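Local coordinates for protein endo-1,3-beta-glucanase, family GH16 (Zobellia galactanivorans, PDB 4BPZ) that probably hydrolyses internal beta-1,3-linkages of glucans such as algal laminarin through its family GH16 catalytic domain, which also binds calcium, at residues K72-E76 with G77-D81; A119-E123 with T124-F128. The protein carries 1 engineered substitution. All blocks are in the same frame, centred on the assembly; numbering follows the deposited sequence.

Contact 1. Residues K72-E76 with G77-D81; sequences KYTFE and GSTKD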
loop_
_atom_site.group_PDB
_atom_site.type_symbol
_atom_site.label_atom_id
_atom_site.label_comp_id
_atom_site.label_asym_id
_atom_site.label_seq_id
_atom_site.Cartn_x
_atom_site.Cartn_y
_atom_site.Cartn_z
ATOM N N LYS A 72 -11.000 -10.099 -18.078
ATOM C CA LYS A 72 -9.814 -10.711 -18.730
ATOM C C LYS A 72 -8.926 -9.552 -19.247
ATOM O O LYS A 72 -9.426 -8.667 -19.953
ATOM C CB LYS A 72 -10.200 -11.642 -19.907
ATOM C CG LYS A 72 -10.980 -12.859 -19.414
ATOM C CD LYS A 72 -10.048 -13.936 -18.878
ATOM C CE LYS A 72 -10.875 -15.212 -18.718
ATOM N NZ LYS A 72 -10.229 -16.351 -18.017
ATOM N N TYR A 73 -7.642 -9.635 -18.985
ATOM C CA TYR A 73 -6.750 -8.602 -19.434
ATOM C C TYR A 73 -5.428 -9.166 -19.689
ATOM O O TYR A 73 -4.922 -9.995 -18.915
ATOM C CB TYR A 73 -6.644 -7.515 -18.332
ATOM C CG TYR A 73 -5.825 -6.278 -18.698
ATOM C CD1 TYR A 73 -6.443 -5.230 -19.339
ATOM C CD2 TYR A 73 -4.478 -6.179 -18.493
ATOM C CE1 TYR A 73 -5.756 -4.086 -19.776
ATOM C CE2 TYR A 73 -3.752 -5.086 -18.907
ATOM C CZ TYR A 73 -4.395 -4.043 -19.539
ATOM O OH TYR A 73 -3.631 -2.952 -19.940
ATOM N N THR A 74 -4.785 -8.791 -20.825
ATOM C CA THR A 74 -3.458 -9.395 -21.227
ATOM C C THR A 74 -2.442 -8.245 -21.250
ATOM O O THR A 74 -2.691 -7.215 -21.874
ATOM C CB THR A 74 -3.577 -10.076 -22.576
ATOM O OG1 THR A 74 -4.603 -11.066 -22.458
ATOM C CG2 THR A 74 -2.224 -10.681 -23.043
ATOM N N PHE A 75 -1.281 -8.476 -20.661
ATOM C CA PHE A 75 -0.146 -7.542 -20.745
ATOM C C PHE A 75 1.024 -8.434 -21.204
ATOM O O PHE A 75 1.465 -9.357 -20.502
ATOM C CB PHE A 75 0.162 -6.920 -19.397
ATOM C CG PHE A 75 1.354 -5.997 -19.474
ATOM C CD1 PHE A 75 1.149 -4.650 -19.878
ATOM C CD2 PHE A 75 2.632 -6.393 -19.188
ATOM C CE1 PHE A 75 2.211 -3.773 -19.964
ATOM C CE2 PHE A 75 3.751 -5.499 -19.300
ATOM C CZ PHE A 75 3.514 -4.182 -19.665
ATOM N N GLU A 76 1.564 -8.105 -22.365
ATOM C CA GLU A 76 2.793 -8.753 -22.870
ATOM C C GLU A 76 2.678 -10.289 -22.840
ATOM O O GLU A 76 3.591 -10.981 -22.334
ATOM C CB GLU A 76 4.066 -8.352 -22.147
ATOM C CG GLU A 76 4.580 -6.958 -22.476
ATOM C CD GLU A 76 4.670 -6.789 -23.986
ATOM O OE1 GLU A 76 5.697 -7.207 -24.573
ATOM O OE2 GLU A 76 3.663 -6.287 -24.571
ATOM N N GLY A 77 1.547 -10.821 -23.313
ATOM C CA GLY A 77 1.406 -12.296 -23.427
ATOM C C GLY A 77 0.861 -12.932 -22.173
ATOM O O GLY A 77 0.617 -14.127 -22.210
ATOM N N SER A 78 0.681 -12.183 -21.068
ATOM C CA SER A 78 0.247 -12.774 -19.785
ATOM C C SER A 78 -1.200 -12.391 -19.584
ATOM O O SER A 78 -1.472 -11.198 -19.470
ATOM C CB SER A 78 1.115 -12.290 -18.695
ATOM O OG SER A 78 0.511 -12.692 -17.414
ATOM N N THR A 79 -2.142 -13.341 -19.523
ATOM C CA THR A 79 -3.567 -13.008 -19.296
ATOM C C THR A 79 -3.906 -13.276 -17.857
ATOM O O THR A 79 -3.493 -14.354 -17.314
ATOM C CB THR A 79 -4.427 -13.850 -20.215
ATOM O OG1 THR A 79 -4.038 -13.565 -21.591
ATOM C CG2 THR A 79 -5.893 -13.520 -20.058
ATOM N N LYS A 80 -4.632 -12.354 -17.263
ATOM C CA LYS A 80 -5.149 -12.541 -15.924
ATOM C C LYS A 80 -6.650 -12.295 -15.985
ATOM O O LYS A 80 -7.193 -11.739 -16.952
ATOM C CB LYS A 80 -4.502 -11.545 -14.928
ATOM C CG LYS A 80 -3.018 -11.697 -14.767
ATOM C CD LYS A 80 -2.657 -13.029 -14.066
ATOM C CE LYS A 80 -1.135 -13.206 -13.993
ATOM N NZ LYS A 80 -0.740 -14.547 -13.622
ATOM N N ASP A 81 -7.311 -12.716 -14.909
ATOM C CA ASP A 81 -8.789 -12.671 -14.843
ATOM C C ASP A 81 -9.313 -11.467 -14.060
ATOM O O ASP A 81 -10.532 -11.297 -13.958
ATOM C CB ASP A 81 -9.290 -13.936 -14.124
ATOM C CG ASP A 81 -9.058 -15.181 -14.928
ATOM O OD1 ASP A 81 -8.891 -15.070 -16.173
ATOM O OD2 ASP A 81 -9.047 -16.272 -14.312
#
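Y73 and K80 face each other as a hydrogen-bonded antiparallel pair and lie in the backbone ladder that joins the two strands of residues 72-81. Y73 N donates to K80 O and K80 N returns the bond to Y73 O, the latter at 2.9 Å and nearly linear at its hydrogen (168°). At the next hydrogen-bonded pair, F75 and S78 repeat the exchange. There the bond from S78 N arrives well above the carbonyl plane of F75, as the chain begins to turn. Weaker CA-H...O contacts fill the intervals, as where T74 CA lies 3.2 Å from S78 O.

These bonds define a two-residue beta hairpin, in which E76 and G77 form the middle of a type I' turn at the end of strand 63-75. G77 suits its place: a CB there would collide with the carbonyl oxygen of E76.

Hydroxyl pairing marks the T74-T79 face. The two threonines form a non-hydrogen-bonded pair, their CA atoms only 4.1 Å apart, and T74 OG1 meets T79 OG1 at 2.7 Å. Both hydroxyls sit beside their own backbone N (chi1 -58° and -59°), which turns them to each other across the strands.

Charge joins the open end of the hairpin. K72 bends at its second torsion and runs alongside D81, its NZ reaching D81 OD1 at 2.6 Å in a salt bridge that comes in above the carboxylate plane.

Polar and aromatic groups on the other face engage the rest of the domain. S78 OG bonds to G40 O and K80 NZ to S41 OG, while the F75 ring rests against I35, P36 and H49.

Contact 2. Residues A119-E123 with T124-F128; sequences ANSNE and TGNYF. With BGC (beta-D-glucopyranose), chain C.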
loop_
_atom_site.group_PDB
_atom_site.type_symbol
_atom_site.label_atom_id
_atom_site.label_comp_id
_atom_site.label_asym_id
_atom_site.label_seq_id
_atom_site.Cartn_x
_atom_site.Cartn_y
_atom_site.Cartn_z
ATOM N N ALA A 119 13.077 3.131 -0.788
ATOM C CA ALA A 119 13.277 3.676 -2.127
ATOM C C ALA A 119 14.462 3.041 -2.855
ATOM O O ALA A 119 14.570 3.273 -4.085
ATOM C CB ALA A 119 13.402 5.194 -2.124
ATOM N N ASN A 120 15.310 2.276 -2.154
ATOM C CA ASN A 120 16.346 1.447 -2.804
ATOM C C ASN A 120 15.819 0.115 -3.180
ATOM O O ASN A 120 16.641 -0.760 -3.600
ATOM C CB ASN A 120 17.556 1.287 -1.831
ATOM C CG ASN A 120 17.233 0.665 -0.512
ATOM O OD1 ASN A 120 16.049 0.327 -0.205
ATOM N ND2 ASN A 120 18.252 0.381 0.272
ATOM N N SER A 121 14.498 -0.121 -3.247
ATOM C CA SER A 121 13.979 -1.423 -3.648
ATOM C C SER A 121 14.352 -1.835 -5.045
ATOM O O SER A 121 14.481 -3.035 -5.341
ATOM C CB SER A 121 12.437 -1.472 -3.507
ATOM O OG SER A 121 11.873 -0.677 -4.557
ATOM N N ASN A 122 14.393 -0.875 -5.944
ATOM C CA ASN A 122 14.565 -1.151 -7.340
ATOM C C ASN A 122 13.542 -2.122 -7.864
ATOM O O ASN A 122 13.807 -2.903 -8.777
ATOM C CB ASN A 122 16.037 -1.537 -7.683
ATOM C CG ASN A 122 16.309 -1.619 -9.178
ATOM O OD1 ASN A 122 15.777 -0.802 -9.957
ATOM N ND2 ASN A 122 17.214 -2.521 -9.565
ATOM N N GLU A 123 12.328 -2.110 -7.358
ATOM C CA GLU A 123 11.295 -2.960 -7.866
ATOM C C GLU A 123 11.014 -2.665 -9.304
ATOM O O GLU A 123 10.964 -1.480 -9.744
ATOM C CB GLU A 123 9.999 -2.785 -7.023
ATOM C CG GLU A 123 8.842 -3.532 -7.623
ATOM C CD GLU A 123 7.754 -3.714 -6.615
ATOM O OE1 GLU A 123 7.864 -4.658 -5.774
ATOM O OE2 GLU A 123 6.813 -2.875 -6.546
ATOM N N THR A 124 10.818 -3.695 -10.087
ATOM C CA THR A 124 10.519 -3.558 -11.483
ATOM C C THR A 124 9.411 -2.544 -11.761
ATOM O O THR A 124 8.362 -2.658 -11.211
ATOM C CB THR A 124 10.324 -4.909 -12.210
ATOM O OG1 THR A 124 11.611 -5.587 -12.052
ATOM C CG2 THR A 124 9.896 -4.729 -13.617
ATOM N N GLY A 125 9.673 -1.596 -12.674
ATOM C CA GLY A 125 8.582 -0.684 -13.102
ATOM C C GLY A 125 8.222 0.364 -12.044
ATOM O O GLY A 125 7.176 1.006 -12.198
ATOM N N ASN A 126 9.026 0.525 -11.006
ATOM C CA ASN A 126 8.763 1.537 -10.009
ATOM C C ASN A 126 9.317 2.906 -10.445
ATOM O O ASN A 126 9.811 3.068 -11.545
ATOM C CB ASN A 126 9.230 1.119 -8.610
ATOM C CG ASN A 126 10.671 1.368 -8.333
ATOM O OD1 ASN A 126 11.077 1.273 -7.131
ATOM N ND2 ASN A 126 11.459 1.722 -9.288
ATOM N N TYR A 127 9.189 3.926 -9.626
ATOM C CA TYR A 127 9.556 5.272 -10.048
ATOM C C TYR A 127 11.017 5.583 -9.808
ATOM O O TYR A 127 11.568 6.447 -10.512
ATOM C CB TYR A 127 8.670 6.228 -9.250
ATOM C CG TYR A 127 8.851 7.676 -9.669
ATOM C CD1 TYR A 127 8.530 8.143 -10.956
ATOM C CD2 TYR A 127 9.305 8.612 -8.735
ATOM C CE1 TYR A 127 8.743 9.505 -11.313
ATOM C CE2 TYR A 127 9.478 9.930 -9.096
ATOM C CZ TYR A 127 9.199 10.361 -10.338
ATOM O OH TYR A 127 9.348 11.722 -10.703
ATOM N N PHE A 128 11.684 4.948 -8.877
ATOM C CA PHE A 128 13.028 5.328 -8.393
ATOM C C PHE A 128 14.155 4.476 -8.964
ATOM O O PHE A 128 15.297 4.977 -8.889
ATOM C CB PHE A 128 13.056 5.329 -6.860
ATOM C CG PHE A 128 12.102 6.330 -6.271
ATOM C CD1 PHE A 128 12.375 7.674 -6.303
ATOM C CD2 PHE A 128 10.848 5.906 -5.763
ATOM C CE1 PHE A 128 11.506 8.617 -5.732
ATOM C CE2 PHE A 128 9.948 6.818 -5.272
ATOM C CZ PHE A 128 10.251 8.154 -5.225
HETATM C C2 BGC C . 5.958 -10.146 -1.480
HETATM C C3 BGC C . 7.393 -10.209 -1.905
HETATM C C4 BGC C . 7.754 -8.969 -2.806
HETATM C C5 BGC C . 7.378 -7.660 -2.066
HETATM C C6 BGC C . 7.520 -6.409 -2.909
HETATM C C1 BGC C . 5.690 -8.763 -0.831
HETATM O O2 BGC C . 5.715 -11.184 -0.574
HETATM O O3 BGC C . 7.540 -11.390 -2.691
HETATM O O4 BGC C . 9.150 -8.837 -3.051
HETATM O O5 BGC C . 5.960 -7.737 -1.754
HETATM O O6 BGC C . 6.669 -6.373 -4.032
HETATM O O HOH W 1 14.085 -4.476 -11.052
#
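With CG anti to the backbone N (chi1 173°) and the chain extended beyond it, E123 extends its carboxylate to a bound beta-D-glucopyranose. Its OE1 accepts a hydrogen bond from the sugar O6 at 2.7 Å.

The main chain of E123 is fixed on two sides. Upstream, S121 OG sits between its own backbone N and carbonyl carbon (chi1 73°), and E123 N donates to it at 3.2 Å, forming an ST turn; Y223 OH also bonds to this hydroxyl. Downstream, N126 N donates to E123 O at 3.1 Å and closes a type II beta turn, in which G125 takes the positive phi that favours glycine. A water bridges N122 O, to which it donates at 2.8 Å, and T124 OG1. Near the ends of the segments, A119 CB approaches F128 CG obliquely at 4.5 Å, and the F128 ring also meets Y223.

Replacing E123 by an alanine is likely to cost the sugar O6 this acceptor and R86 this carboxylate partner.

The two carboxylate oxygens thus have separate tasks: OE1 takes the sugar hydroxyl, while OE2 forms a salt bridge with R86 and a hydrogen bond with Q33. Those second partners are likely to restrict rotation of the carboxylate, which would be consistent with a group held in place for the sugar hydroxyl.

Contacts 1 and 2 follow one another along the same GH16 domain, and both reverse the chain with a beta turn. Their centres lie 23 Å apart and their nearest atoms about 8 Å, so neither touches the other. Contact 1 is a surface hairpin away from the glycan and calcium sites, with its centre about 23 Å from that of the chain. Contact 2, at 14 Å, lies deeper and contributes E123 to the glycan pocket. Strand 82-93, which follows the hairpin, relates the two: it carries R86, the salt-bridge partner of E123, and N88, which touches N126. N44 also holds the sugar bound by E123.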